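Local coordinates for receptor-like protein kinase ANXUR1 (Arabidopsis thaliana, PDB 6FIG) that probably acts as a cell-surface receptor kinase in plant reproduction, its malectin-like ectodomain serving for extracellular recognition, at residues His285-Phe299 against Pro314-Met328. Residues are numbered along the deposited sequence; the frame is centred on the assembly and turned at random.
Sequences HFCEFQLSKINQKVF and PADIIGWTGEKGIPM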
ATOM      1  N   HIS A 285      -0.001  -1.248 -24.587  1.00 17.73           N
ATOM      2  CA  HIS A 285       0.230  -2.441 -23.795  1.00 18.27           C
ATOM      3  C   HIS A 285      -0.304  -3.663 -24.549  1.00 18.31           C
ATOM      4  O   HIS A 285      -1.454  -3.651 -25.010  1.00 18.90           O
ATOM      5  CB  HIS A 285      -0.505  -2.334 -22.456  1.00 18.36           C
ATOM      6  CG  HIS A 285       0.036  -1.282 -21.546  1.00 18.60           C
ATOM      7  ND1 HIS A 285       1.016  -1.542 -20.613  1.00 19.12           N
ATOM      8  CD2 HIS A 285      -0.264   0.025 -21.433  1.00 18.71           C
ATOM      9  CE1 HIS A 285       1.283  -0.429 -19.954  1.00 18.95           C
ATOM     10  NE2 HIS A 285       0.515   0.533 -20.422  1.00 18.62           N
ATOM     11  N   PHE A 286       0.521  -4.702 -24.616  1.00 18.74           N
ATOM     12  CA  PHE A 286       0.156  -5.928 -25.345  1.00 19.66           C
ATOM     13  C   PHE A 286       0.420  -7.169 -24.526  1.00 20.25           C
ATOM     14  O   PHE A 286       1.386  -7.225 -23.781  1.00 20.56           O
ATOM     15  CB  PHE A 286       0.957  -6.066 -26.632  1.00 19.62           C
ATOM     16  CG  PHE A 286       0.783  -4.947 -27.603  1.00 19.31           C
ATOM     17  CD1 PHE A 286      -0.313  -4.904 -28.468  1.00 19.61           C
ATOM     18  CD2 PHE A 286       1.782  -3.972 -27.745  1.00 19.50           C
ATOM     19  CE1 PHE A 286      -0.427  -3.896 -29.412  1.00 19.37           C
ATOM     20  CE2 PHE A 286       1.658  -2.969 -28.680  1.00 19.27           C
ATOM     21  CZ  PHE A 286       0.564  -2.931 -29.528  1.00 19.40           C
ATOM     22  N   CYS A 287      -0.397  -8.203 -24.723  1.00 21.29           N
ATOM     23  CA  CYS A 287      -0.114  -9.515 -24.180  1.00 22.12           C
ATOM     24  C   CYS A 287      -0.976 -10.475 -24.986  1.00 22.62           C
ATOM     25  O   CYS A 287      -2.200 -10.315 -25.042  1.00 22.34           O
ATOM     26  CB  CYS A 287      -0.445  -9.617 -22.692  1.00 22.81           C
ATOM     27  SG  CYS A 287      -0.092 -11.239 -21.960  1.00 25.38           S
ATOM     28  N   GLU A 288      -0.329 -11.438 -25.613  1.00 23.33           N
ATOM     29  CA  GLU A 288      -1.039 -12.421 -26.414  1.00 24.31           C
ATOM     30  C   GLU A 288      -1.474 -13.548 -25.504  1.00 25.07           C
ATOM     31  O   GLU A 288      -0.634 -14.250 -24.958  1.00 26.51           O
ATOM     32  CB  GLU A 288      -0.151 -12.977 -27.533  1.00 24.37           C
ATOM     33  CG  GLU A 288      -0.826 -14.039 -28.423  1.00 25.49           C
ATOM     34  CD  GLU A 288      -2.071 -13.504 -29.060  1.00 25.78           C
ATOM     35  OE1 GLU A 288      -1.941 -12.583 -29.888  1.00 26.75           O
ATOM     36  OE2 GLU A 288      -3.182 -13.975 -28.720  1.00 27.19           O
ATOM     37  N   PHE A 289      -2.777 -13.721 -25.328  1.00 26.22           N
ATOM     38  CA  PHE A 289      -3.290 -14.797 -24.474  1.00 27.89           C
ATOM     39  C   PHE A 289      -4.138 -15.848 -25.199  1.00 30.41           C
ATOM     40  O   PHE A 289      -4.650 -16.770 -24.565  1.00 32.32           O
ATOM     41  CB  PHE A 289      -4.012 -14.237 -23.236  1.00 27.91           C
ATOM     42  CG  PHE A 289      -5.134 -13.289 -23.542  1.00 27.14           C
ATOM     43  CD1 PHE A 289      -5.004 -11.927 -23.268  1.00 26.41           C
ATOM     44  CD2 PHE A 289      -6.343 -13.751 -24.069  1.00 28.04           C
ATOM     45  CE1 PHE A 289      -6.033 -11.044 -23.538  1.00 25.93           C
ATOM     46  CE2 PHE A 289      -7.372 -12.869 -24.349  1.00 28.18           C
ATOM     47  CZ  PHE A 289      -7.223 -11.514 -24.071  1.00 27.09           C
ATOM     48  N   GLN A 290      -4.247 -15.746 -26.520  1.00 31.30           N
ATOM     49  CA  GLN A 290      -4.959 -16.772 -27.309  1.00 34.25           C
ATOM     50  C   GLN A 290      -4.042 -17.569 -28.213  1.00 33.60           C
ATOM     51  O   GLN A 290      -4.069 -18.801 -28.210  1.00 35.20           O
ATOM     52  CB  GLN A 290      -6.058 -16.114 -28.116  1.00 37.33           C
ATOM     53  CG  GLN A 290      -7.130 -15.521 -27.225  1.00 41.02           C
ATOM     54  CD  GLN A 290      -8.374 -15.155 -27.992  1.00 43.93           C
ATOM     55  OE1 GLN A 290      -8.312 -14.415 -28.978  1.00 46.20           O
ATOM     56  NE2 GLN A 290      -9.518 -15.650 -27.531  1.00 47.78           N
ATOM     57  N   LEU A 291      -3.265 -16.863 -29.006  1.00 31.04           N
ATOM     58  CA  LEU A 291      -2.355 -17.447 -29.983  1.00 30.93           C
ATOM     59  C   LEU A 291      -1.046 -17.814 -29.331  1.00 30.94           C
ATOM     60  O   LEU A 291      -0.802 -17.472 -28.170  1.00 30.53           O
ATOM     61  CB  LEU A 291      -2.128 -16.465 -31.134  1.00 30.08           C
ATOM     62  CG  LEU A 291      -3.414 -16.025 -31.835  1.00 30.85           C
ATOM     63  CD1 LEU A 291      -3.150 -14.837 -32.747  1.00 30.36           C
ATOM     64  CD2 LEU A 291      -4.002 -17.204 -32.599  1.00 32.81           C
ATOM     65  N   SER A 292      -0.207 -18.538 -30.060  1.00 31.22           N
ATOM     66  CA  SER A 292       1.029 -19.060 -29.469  1.00 31.63           C
ATOM     67  C   SER A 292       2.296 -18.922 -30.282  1.00 31.11           C
ATOM     68  O   SER A 292       3.372 -19.201 -29.755  1.00 31.13           O
ATOM     69  CB  SER A 292       0.843 -20.526 -29.076  1.00 34.44           C
ATOM     70  OG  SER A 292       0.623 -21.304 -30.218  1.00 36.07           O
ATOM     71  N   LYS A 293       2.198 -18.523 -31.549  1.00 30.12           N
ATOM     72  CA  LYS A 293       3.373 -18.494 -32.420  1.00 30.01           C
ATOM     73  C   LYS A 293       3.498 -17.170 -33.143  1.00 28.18           C
ATOM     74  O   LYS A 293       2.527 -16.449 -33.345  1.00 26.60           O
ATOM     75  CB  LYS A 293       3.299 -19.605 -33.461  1.00 32.31           C
ATOM     76  CG  LYS A 293       3.279 -21.022 -32.905  1.00 34.99           C
ATOM     77  CD  LYS A 293       3.114 -22.039 -34.031  1.00 37.42           C
ATOM     78  CE  LYS A 293       1.671 -22.056 -34.553  1.00 39.29           C
ATOM     79  NZ  LYS A 293       1.415 -23.057 -35.627  1.00 42.39           N
ATOM     80  N   ILE A 294       4.722 -16.894 -33.550  1.00 27.56           N
ATOM     81  CA  ILE A 294       5.012 -15.781 -34.410  1.00 26.92           C
ATOM     82  C   ILE A 294       4.249 -15.944 -35.737  1.00 26.34           C
ATOM     83  O   ILE A 294       3.999 -17.069 -36.218  1.00 27.33           O
ATOM     84  CB  ILE A 294       6.528 -15.687 -34.660  1.00 27.78           C
ATOM     85  CG1 ILE A 294       6.889 -14.366 -35.311  1.00 27.53           C
ATOM     86  CG2 ILE A 294       7.042 -16.862 -35.493  1.00 29.14           C
ATOM     87  CD1 ILE A 294       8.384 -14.130 -35.335  1.00 28.74           C
ATOM     88  N   ASN A 295       3.872 -14.802 -36.301  1.00 25.39           N
ATOM     89  CA  ASN A 295       3.234 -14.743 -37.622  1.00 26.08           C
ATOM     90  C   ASN A 295       1.841 -15.356 -37.664  1.00 26.44           C
ATOM     91  O   ASN A 295       1.360 -15.759 -38.721  1.00 27.28           O
ATOM     92  CB  ASN A 295       4.111 -15.341 -38.730  1.00 27.32           C
ATOM     93  CG  ASN A 295       3.822 -14.726 -40.088  1.00 28.07           C
ATOM     94  OD1 ASN A 295       3.465 -13.558 -40.177  1.00 28.38           O
ATOM     95  ND2 ASN A 295       3.973 -15.518 -41.156  1.00 29.12           N
ATOM     96  N   GLN A 296       1.178 -15.389 -36.517  1.00 26.21           N
ATOM     97  CA  GLN A 296      -0.221 -15.710 -36.457  1.00 26.85           C
ATOM     98  C   GLN A 296      -1.083 -14.482 -36.578  1.00 26.67           C
ATOM     99  O   GLN A 296      -2.064 -14.510 -37.295  1.00 26.61           O
ATOM    100  CB  GLN A 296      -0.546 -16.503 -35.201  1.00 27.19           C
ATOM    101  CG  GLN A 296      -0.026 -17.934 -35.268  1.00 28.41           C
ATOM    102  CD  GLN A 296      -0.542 -18.767 -34.128  1.00 29.74           C
ATOM    103  OE1 GLN A 296      -0.220 -18.479 -32.985  1.00 29.14           O
ATOM    104  NE2 GLN A 296      -1.346 -19.801 -34.426  1.00 31.14           N
ATOM    105  N   LYS A 297      -0.732 -13.416 -35.855  1.00 25.99           N
ATOM    106  CA  LYS A 297      -1.447 -12.139 -35.907  1.00 26.24           C
ATOM    107  C   LYS A 297      -0.418 -11.033 -36.062  1.00 25.36           C
ATOM    108  O   LYS A 297       0.489 -10.906 -35.237  1.00 25.32           O
ATOM    109  CB  LYS A 297      -2.281 -11.929 -34.663  1.00 26.99           C
ATOM    110  CG  LYS A 297      -2.964 -10.568 -34.572  1.00 28.29           C
ATOM    111  CD  LYS A 297      -3.902 -10.492 -33.371  1.00 30.33           C
ATOM    112  CE  LYS A 297      -3.155 -10.557 -32.048  1.00 31.98           C
ATOM    113  NZ  LYS A 297      -4.063 -10.938 -30.948  1.00 33.74           N
ATOM    114  N   VAL A 298      -0.566 -10.273 -37.135  1.00 24.37           N
ATOM    115  CA  VAL A 298       0.422  -9.292 -37.557  1.00 23.53           C
ATOM    116  C   VAL A 298      -0.352  -8.094 -38.069  1.00 22.94           C
ATOM    117  O   VAL A 298      -1.243  -8.239 -38.906  1.00 23.11           O
ATOM    118  CB  VAL A 298       1.329  -9.893 -38.647  1.00 25.04           C
ATOM    119  CG1 VAL A 298       2.378  -8.922 -39.094  1.00 25.80           C
ATOM    120  CG2 VAL A 298       1.983 -11.178 -38.153  1.00 25.41           C
ATOM    121  N   PHE A 299      -0.034  -6.907 -37.555  1.00 21.73           N
ATOM    122  CA  PHE A 299      -0.889  -5.752 -37.797  1.00 22.11           C
ATOM    123  C   PHE A 299      -0.152  -4.441 -37.878  1.00 22.21           C
ATOM    124  O   PHE A 299       0.916  -4.267 -37.260  1.00 22.00           O
ATOM    125  CB  PHE A 299      -2.033  -5.675 -36.772  1.00 22.04           C
ATOM    126  CG  PHE A 299      -1.607  -5.710 -35.334  1.00 21.27           C
ATOM    127  CD1 PHE A 299      -1.330  -6.897 -34.697  1.00 21.25           C
ATOM    128  CD2 PHE A 299      -1.594  -4.526 -34.581  1.00 21.01           C
ATOM    129  CE1 PHE A 299      -0.978  -6.924 -33.361  1.00 21.28           C
ATOM    130  CE2 PHE A 299      -1.247  -4.559 -33.248  1.00 20.48           C
ATOM    131  CZ  PHE A 299      -0.941  -5.767 -32.640  1.00 20.48           C
ATOM    132  N   PRO A 314       5.562  -4.644 -39.288  1.00 26.90           N
ATOM    133  CA  PRO A 314       4.292  -4.556 -38.558  1.00 25.32           C
ATOM    134  C   PRO A 314       4.427  -5.101 -37.124  1.00 24.01           C
ATOM    135  O   PRO A 314       5.418  -5.748 -36.790  1.00 24.92           O
ATOM    136  CB  PRO A 314       3.342  -5.422 -39.395  1.00 25.88           C
ATOM    137  CG  PRO A 314       4.239  -6.427 -40.025  1.00 26.73           C
ATOM    138  CD  PRO A 314       5.557  -5.751 -40.253  1.00 27.52           C
ATOM    139  N   ALA A 315       3.424  -4.841 -36.306  1.00 22.51           N
ATOM    140  CA  ALA A 315       3.352  -5.348 -34.943  1.00 22.14           C
ATOM    141  C   ALA A 315       3.012  -6.826 -34.976  1.00 22.47           C
ATOM    142  O   ALA A 315       2.167  -7.270 -35.753  1.00 23.10           O
ATOM    143  CB  ALA A 315       2.291  -4.603 -34.171  1.00 21.66           C
ATOM    144  N   ASP A 316       3.688  -7.594 -34.129  1.00 22.15           N
ATOM    145  CA  ASP A 316       3.376  -9.010 -33.935  1.00 22.49           C
ATOM    146  C   ASP A 316       3.717  -9.241 -32.470  1.00 22.01           C
ATOM    147  O   ASP A 316       4.891  -9.179 -32.102  1.00 21.96           O
ATOM    148  CB  ASP A 316       4.207  -9.877 -34.890  1.00 23.54           C
ATOM    149  CG  ASP A 316       3.969 -11.376 -34.716  1.00 24.13           C
ATOM    150  OD1 ASP A 316       3.461 -11.815 -33.636  1.00 24.08           O
ATOM    151  OD2 ASP A 316       4.337 -12.121 -35.657  1.00 25.33           O
ATOM    152  N   ILE A 317       2.705  -9.465 -31.632  1.00 21.34           N
ATOM    153  CA  ILE A 317       2.942  -9.546 -30.187  1.00 21.12           C
ATOM    154  C   ILE A 317       3.901 -10.693 -29.816  1.00 22.35           C
ATOM    155  O   ILE A 317       4.898 -10.474 -29.112  1.00 22.43           O
ATOM    156  CB  ILE A 317       1.644  -9.636 -29.361  1.00 21.54           C
ATOM    157  CG1 ILE A 317       0.730  -8.461 -29.663  1.00 21.51           C
ATOM    158  CG2 ILE A 317       1.979  -9.671 -27.860  1.00 21.60           C
ATOM    159  CD1 ILE A 317      -0.706  -8.677 -29.213  1.00 22.65           C
ATOM    160  N   ILE A 318       3.617 -11.905 -30.286  1.00 23.26           N
ATOM    161  CA  ILE A 318       4.528 -13.027 -30.061  1.00 24.72           C
ATOM    162  C   ILE A 318       5.882 -12.788 -30.731  1.00 24.84           C
ATOM    163  O   ILE A 318       6.926 -13.169 -30.193  1.00 25.73           O
ATOM    164  CB  ILE A 318       3.948 -14.364 -30.555  1.00 26.81           C
ATOM    165  CG1 ILE A 318       2.638 -14.710 -29.841  1.00 29.07           C
ATOM    166  CG2 ILE A 318       4.946 -15.493 -30.335  1.00 27.84           C
ATOM    167  CD1 ILE A 318       2.791 -15.191 -28.435  1.00 30.83           C
ATOM    168  N   GLY A 319       5.870 -12.146 -31.892  1.00 24.33           N
ATOM    169  CA  GLY A 319       7.108 -11.709 -32.544  1.00 25.19           C
ATOM    170  C   GLY A 319       7.989 -10.893 -31.618  1.00 25.81           C
ATOM    171  O   GLY A 319       9.198 -11.083 -31.584  1.00 27.71           O
ATOM    172  N   TRP A 320       7.369  -9.985 -30.872  1.00 24.40           N
ATOM    173  CA  TRP A 320       8.044  -9.177 -29.874  1.00 25.29           C
ATOM    174  C   TRP A 320       8.360  -9.890 -28.570  1.00 25.43           C
ATOM    175  O   TRP A 320       9.476  -9.769 -28.069  1.00 26.92           O
ATOM    176  CB  TRP A 320       7.186  -7.961 -29.539  1.00 25.05           C
ATOM    177  CG  TRP A 320       7.340  -6.802 -30.457  1.00 26.87           C
ATOM    178  CD1 TRP A 320       8.478  -6.358 -31.051  1.00 29.20           C
ATOM    179  CD2 TRP A 320       6.318  -5.866 -30.784  1.00 25.84           C
ATOM    180  NE1 TRP A 320       8.219  -5.197 -31.756  1.00 30.63           N
ATOM    181  CE2 TRP A 320       6.897  -4.876 -31.598  1.00 28.02           C
ATOM    182  CE3 TRP A 320       4.969  -5.778 -30.475  1.00 25.23           C
ATOM    183  CZ2 TRP A 320       6.152  -3.819 -32.135  1.00 27.59           C
ATOM    184  CZ3 TRP A 320       4.241  -4.720 -30.979  1.00 25.60           C
ATOM    185  CH2 TRP A 320       4.835  -3.756 -31.793  1.00 26.35           C
ATOM    186  N   THR A 321       7.404 -10.629 -28.002  1.00 24.91           N
ATOM    187  CA  THR A 321       7.599 -11.199 -26.644  1.00 25.55           C
ATOM    188  C   THR A 321       8.252 -12.568 -26.615  1.00 27.56           C
ATOM    189  O   THR A 321       8.859 -12.942 -25.603  1.00 29.43           O
ATOM    190  CB  THR A 321       6.277 -11.302 -25.877  1.00 24.74           C
ATOM    191  OG1 THR A 321       5.427 -12.252 -26.521  1.00 25.17           O
ATOM    192  CG2 THR A 321       5.592  -9.974 -25.821  1.00 23.79           C
ATOM    193  N   GLY A 322       8.086 -13.334 -27.684  1.00 27.68           N
ATOM    194  CA  GLY A 322       8.583 -14.693 -27.768  1.00 28.93           C
ATOM    195  C   GLY A 322       7.637 -15.756 -27.241  1.00 29.79           C
ATOM    196  O   GLY A 322       7.863 -16.913 -27.510  1.00 31.38           O
ATOM    197  N   GLU A 323       6.578 -15.400 -26.509  1.00 29.50           N
ATOM    198  CA  GLU A 323       5.706 -16.404 -25.905  1.00 31.48           C
ATOM    199  C   GLU A 323       4.345 -15.846 -25.513  1.00 30.05           C
ATOM    200  O   GLU A 323       4.211 -14.697 -25.077  1.00 28.26           O
ATOM    201  CB  GLU A 323       6.363 -17.028 -24.652  1.00 34.62           C
ATOM    202  CG  GLU A 323       5.777 -18.375 -24.226  1.00 37.97           C
ATOM    203  CD  GLU A 323       6.367 -18.933 -22.933  1.00 41.90           C
ATOM    204  OE1 GLU A 323       7.363 -18.395 -22.390  1.00 43.53           O
ATOM    205  OE2 GLU A 323       5.799 -19.924 -22.435  1.00 46.47           O
ATOM    206  N   LYS A 324       3.338 -16.698 -25.643  1.00 29.97           N
ATOM    207  CA  LYS A 324       2.020 -16.449 -25.075  1.00 30.07           C
ATOM    208  C   LYS A 324       2.138 -16.117 -23.594  1.00 29.13           C
ATOM    209  O   LYS A 324       2.896 -16.754 -22.865  1.00 29.99           O
ATOM    210  CB  LYS A 324       1.174 -17.715 -25.241  1.00 32.16           C
ATOM    211  CG  LYS A 324      -0.285 -17.610 -24.858  1.00 33.83           C
ATOM    212  CD  LYS A 324      -0.876 -19.008 -24.883  1.00 37.05           C
ATOM    213  CE  LYS A 324      -2.378 -18.992 -25.000  1.00 38.93           C
ATOM    214  NZ  LYS A 324      -2.840 -20.386 -25.248  1.00 41.34           N
ATOM    215  N   GLY A 325       1.389 -15.112 -23.159  1.00 28.02           N
ATOM    216  CA  GLY A 325       1.311 -14.757 -21.751  1.00 28.18           C
ATOM    217  C   GLY A 325       2.359 -13.792 -21.241  1.00 27.67           C
ATOM    218  O   GLY A 325       2.258 -13.373 -20.096  1.00 28.67           O
ATOM    219  N   ILE A 326       3.330 -13.401 -22.061  1.00 26.04           N
ATOM    220  CA  ILE A 326       4.334 -12.397 -21.645  1.00 25.87           C
ATOM    221  C   ILE A 326       3.803 -11.014 -22.018  1.00 24.43           C
ATOM    222  O   ILE A 326       3.495 -10.767 -23.188  1.00 24.01           O
ATOM    223  CB  ILE A 326       5.716 -12.652 -22.295  1.00 26.14           C
ATOM    224  CG1 ILE A 326       6.302 -13.977 -21.800  1.00 28.29           C
ATOM    225  CG2 ILE A 326       6.690 -11.515 -22.021  1.00 25.93           C
ATOM    226  CD1 ILE A 326       7.574 -14.409 -22.488  1.00 29.59           C
ATOM    227  N   PRO A 327       3.680 -10.104 -21.033  1.00 23.45           N
ATOM    228  CA  PRO A 327       3.201  -8.765 -21.295  1.00 22.75           C
ATOM    229  C   PRO A 327       4.340  -7.879 -21.796  1.00 22.20           C
ATOM    230  O   PRO A 327       5.521  -8.164 -21.575  1.00 23.33           O
ATOM    231  CB  PRO A 327       2.733  -8.291 -19.915  1.00 22.73           C
ATOM    232  CG  PRO A 327       3.696  -8.952 -18.984  1.00 23.59           C
ATOM    233  CD  PRO A 327       4.008 -10.293 -19.605  1.00 24.70           C
ATOM    234  N   MET A 328       3.970  -6.781 -22.440  1.00 21.18           N
ATOM    235  CA  MET A 328       4.940  -5.802 -22.910  1.00 21.67           C
ATOM    236  C   MET A 328       4.233  -4.498 -23.166  1.00 20.34           C
ATOM    237  O   MET A 328       3.000  -4.409 -23.167  1.00 19.93           O
ATOM    238  CB  MET A 328       5.591  -6.270 -24.215  1.00 22.65           C
ATOM    239  CG  MET A 328       4.578  -6.458 -25.324  1.00 22.95           C
ATOM    240  SD  MET A 328       5.278  -6.531 -26.993  1.00 25.04           S
ATOM    241  CE  MET A 328       5.757  -4.829 -27.227  1.00 24.83           C
TER
HETATM  242  O   HOH W   1       2.684 -12.252 -25.268  1.00 24.80           O
HETATM  243  O   HOH W   2       0.539 -12.619 -31.320  1.00 25.02           O
HETATM  244  O   HOH W   3       3.832 -19.123 -27.116  1.00 27.98           O
HETATM  245  O   HOH W   4       1.554 -13.831 -33.738  1.00 23.69           O
HETATM  246  O   HOH W   5       0.177 -10.275 -32.604  1.00 23.76           O
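Glu288 lays its aliphatic part against Ile317 and Ile318 of the short helix 317-321. CB lies 3.8 Å from Ile318 CD1 and almost as near Ile317 CG2; CG meets Ile318 CG1 and CD1, the two side chains crossing at about a right angle. With CG anti to the backbone N (chi1 179°) and a bend at chi2, the carboxylate folds back over its own loop. There OE1 receives Lys297 NZ on its syn lone pair in a 2.9 Å salt bridge, plus a water that also meets Ile318 N weakly; Lys297 NZ has a second partner in Ser363. OE2 takes Gln290 N on its anti lone pair and Leu291 N from above the carboxylate plane. Four donors, one of them water, thus fix the group's rotation.

Asp316 caps the helix: OD1 accepts Gly319 N from well above its plane, while OD2 reaches across to Asn295 N (2.8 Å) through its syn lone pair, tying the turn 293-296 to the helix start. Beside it, Phe299 and Ala315 form a single antiparallel bridge, and Ala315 CB sits over the Phe299 ring face, 3.8 Å from the centroid, a CH-pi contact. At the far end, Phe286 N donates almost straight (173°) to Met328 O. The Phe286 ring crosses Trp320 obliquely, planes at 42°, and its CD1 touches Ile317 CD1 at 3.9 Å.

A capped helical turn is therefore clasped between antiparallel pairings at both ends: in this beta-rich malectin-like fold, the loop from strand 278-287 to strand 299-303 packs on the helix-bearing segment leading into strand 327-336, which pairs antiparallel with 278-287.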